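Local coordinates for WYL1 (Ruminococcus sp., PDB 6OAW), which probably acts as an accessory protein that modulates the Type VI-D CRISPR-Cas system, and carries a WYL domain, at residues I137-D140 against L141-L145. Residues are numbered along the deposited sequence; the frame is centred on the assembly and turned at random.
Sequences ICRD and LYDTL
Cys138 caps the N-terminus of the short helix 139-145 with its sulfur, which accepts the amide of Leu141. Cys138 SG sits between the backbone N and the carbonyl carbon, chi1 69°, and this turns it back over the first turn. Leu141 N lies 3.6 Å from Cys138 SG. The N-H...SG angle is 160°, so the bond is fairly straight though long, as sulfur bonds are. SG also lies against Leu141 CB. The carbonyl of Cys138 starts the helical ladder: Cys138 O takes Tyr142 N at 2.8 Å. Arg139 O then accepts Asp143 N.

Thr144 N donates to Asp140 O at 3.1 Å. Thr144 OG1 donates to Asp140 O from the other face of the carbonyl plane at 3.3 Å. With OG1 anti to the Thr144 carbonyl carbon (chi1 -62°), the hydroxyl turns back toward the preceding turn, where Asp140 O lies.

Ile137, just before the cap, packs its CG2 and CD1 against Leu141 and Tyr142. Ile137 CG2 touches Leu141 CB at 4.0 Å and Tyr142 CB at 3.9 Å, at the root of the tyrosine. Ile137 CD1 meets Leu141 CD2 at 4.0 Å, the two side chains slanting across each other. Leu141 and Leu145 also pack on Phe63 of helix 55-71.

Tyr142 OH is bonded to Pro11 O. Asp143 OD1 lies in plane at the edge of the Tyr142 ring and forms a salt bridge with Arg13.

The chemistry is that of a helix start following strand 131-136. A soft sulfur acceptor serves one first-turn amide, the Asp140 carbonyl oxygen accepts from both the amide and the hydroxyl of Thr144, and the apolar contacts of Ile137 join the end of the strand to the first turn.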
ATOM      1  N   ILE B 137       5.275  27.427 -12.345  1.00 71.61           N
ATOM      2  CA  ILE B 137       4.697  26.952 -13.643  1.00 71.79           C
ATOM      3  C   ILE B 137       5.613  27.384 -14.801  1.00 73.84           C
ATOM      4  O   ILE B 137       5.551  28.567 -15.185  1.00 75.77           O
ATOM      5  CB  ILE B 137       3.274  27.499 -13.886  1.00 73.76           C
ATOM      6  CG1 ILE B 137       2.338  27.405 -12.676  1.00 71.52           C
ATOM      7  CG2 ILE B 137       2.677  26.836 -15.120  1.00 73.81           C
ATOM      8  CD1 ILE B 137       2.038  26.018 -12.258  1.00 69.06           C
ATOM      9  N   CYS B 138       6.371  26.446 -15.383  1.00 73.29           N
ATOM     10  CA  CYS B 138       7.190  26.650 -16.607  1.00 76.56           C
ATOM     11  C   CYS B 138       6.274  26.924 -17.808  1.00 79.30           C
ATOM     12  O   CYS B 138       5.045  26.656 -17.750  1.00 77.76           O
ATOM     13  CB  CYS B 138       8.142  25.487 -16.895  1.00 76.07           C
ATOM     14  SG  CYS B 138       7.359  23.925 -17.396  1.00 76.25           S
ATOM     15  N   ARG B 139       6.853  27.465 -18.869  1.00 82.57           N
ATOM     16  CA  ARG B 139       6.091  27.858 -20.076  1.00 84.18           C
ATOM     17  C   ARG B 139       5.328  26.647 -20.634  1.00 80.29           C
ATOM     18  O   ARG B 139       4.159  26.838 -20.989  1.00 80.41           O
ATOM     19  CB  ARG B 139       7.020  28.470 -21.125  1.00 87.72           C
ATOM     20  CG  ARG B 139       6.307  29.379 -22.116  1.00 90.44           C
ATOM     21  CD  ARG B 139       7.314  29.967 -23.087  1.00 94.77           C
ATOM     22  NE  ARG B 139       7.833  28.930 -23.960  1.00 94.41           N
ATOM     23  CZ  ARG B 139       8.805  29.091 -24.842  1.00 97.66           C
ATOM     24  NH1 ARG B 139       9.393  30.268 -24.996  1.00101.21           N
ATOM     25  NH2 ARG B 139       9.180  28.062 -25.580  1.00 97.81           N
ATOM     26  N   ASP B 140       5.952  25.468 -20.729  1.00 77.83           N
ATOM     27  CA  ASP B 140       5.311  24.253 -21.313  1.00 75.23           C
ATOM     28  C   ASP B 140       4.098  23.860 -20.467  1.00 70.80           C
ATOM     29  O   ASP B 140       3.045  23.586 -21.068  1.00 71.77           O
ATOM     30  CB  ASP B 140       6.284  23.080 -21.474  1.00 74.59           C
ATOM     31  CG  ASP B 140       7.263  23.285 -22.614  1.00 79.14           C
ATOM     32  OD1 ASP B 140       7.008  24.163 -23.450  1.00 83.34           O
ATOM     33  OD2 ASP B 140       8.293  22.603 -22.641  1.00 80.90           O
ATOM     34  N   LEU B 141       4.219  23.871 -19.138  1.00 68.27           N
ATOM     35  CA  LEU B 141       3.087  23.528 -18.237  1.00 64.98           C
ATOM     36  C   LEU B 141       2.022  24.620 -18.347  1.00 66.10           C
ATOM     37  O   LEU B 141       0.835  24.278 -18.347  1.00 64.94           O
ATOM     38  CB  LEU B 141       3.539  23.350 -16.786  1.00 62.59           C
ATOM     39  CG  LEU B 141       2.417  22.913 -15.833  1.00 60.30           C
ATOM     40  CD1 LEU B 141       1.772  21.607 -16.275  1.00 57.55           C
ATOM     41  CD2 LEU B 141       2.918  22.766 -14.410  1.00 59.45           C
ATOM     42  N   TYR B 142       2.403  25.889 -18.460  1.00 69.39           N
ATOM     43  CA  TYR B 142       1.414  26.990 -18.575  1.00 71.11           C
ATOM     44  C   TYR B 142       0.529  26.733 -19.792  1.00 71.29           C
ATOM     45  O   TYR B 142      -0.703  26.845 -19.658  1.00 69.82           O
ATOM     46  CB  TYR B 142       2.047  28.382 -18.666  1.00 75.22           C
ATOM     47  CG  TYR B 142       0.996  29.459 -18.568  1.00 77.21           C
ATOM     48  CD1 TYR B 142       0.291  29.857 -19.692  1.00 79.63           C
ATOM     49  CD2 TYR B 142       0.612  29.977 -17.341  1.00 76.71           C
ATOM     50  CE1 TYR B 142      -0.721  30.799 -19.609  1.00 81.37           C
ATOM     51  CE2 TYR B 142      -0.408  30.903 -17.238  1.00 78.58           C
ATOM     52  CZ  TYR B 142      -1.078  31.311 -18.375  1.00 80.95           C
ATOM     53  OH  TYR B 142      -2.088  32.217 -18.274  1.00 82.51           O
ATOM     54  N   ASP B 143       1.149  26.398 -20.929  1.00 73.53           N
ATOM     55  CA  ASP B 143       0.455  26.205 -22.234  1.00 74.82           C
ATOM     56  C   ASP B 143      -0.433  24.954 -22.163  1.00 71.53           C
ATOM     57  O   ASP B 143      -1.507  25.001 -22.760  1.00 73.18           O
ATOM     58  CB  ASP B 143       1.449  26.221 -23.401  1.00 77.64           C
ATOM     59  CG  ASP B 143       2.038  27.602 -23.645  1.00 82.20           C
ATOM     60  OD1 ASP B 143       1.418  28.599 -23.208  1.00 82.98           O
ATOM     61  OD2 ASP B 143       3.115  27.679 -24.252  1.00 85.95           O
ATOM     62  N   THR B 144      -0.048  23.917 -21.419  1.00 67.58           N
ATOM     63  CA  THR B 144      -0.917  22.725 -21.178  1.00 64.55           C
ATOM     64  C   THR B 144      -2.119  23.143 -20.322  1.00 63.40           C
ATOM     65  O   THR B 144      -3.248  22.811 -20.692  1.00 61.60           O
ATOM     66  CB  THR B 144      -0.140  21.562 -20.547  1.00 61.70           C
ATOM     67  OG1 THR B 144       0.885  21.162 -21.454  1.00 61.56           O
ATOM     68  CG2 THR B 144      -1.012  20.368 -20.232  1.00 59.10           C
ATOM     69  N   LEU B 145      -1.894  23.871 -19.230  1.00 64.19           N
ATOM     70  CA  LEU B 145      -2.975  24.233 -18.278  1.00 63.86           C
ATOM     71  C   LEU B 145      -3.899  25.301 -18.872  1.00 65.94           C
ATOM     72  O   LEU B 145      -4.966  25.543 -18.270  1.00 66.06           O
ATOM     73  CB  LEU B 145      -2.338  24.723 -16.981  1.00 63.79           C
ATOM     74  CG  LEU B 145      -1.598  23.665 -16.172  1.00 61.98           C
ATOM     75  CD1 LEU B 145      -0.932  24.306 -14.974  1.00 63.63           C
ATOM     76  CD2 LEU B 145      -2.533  22.584 -15.697  1.00 59.75           C
TER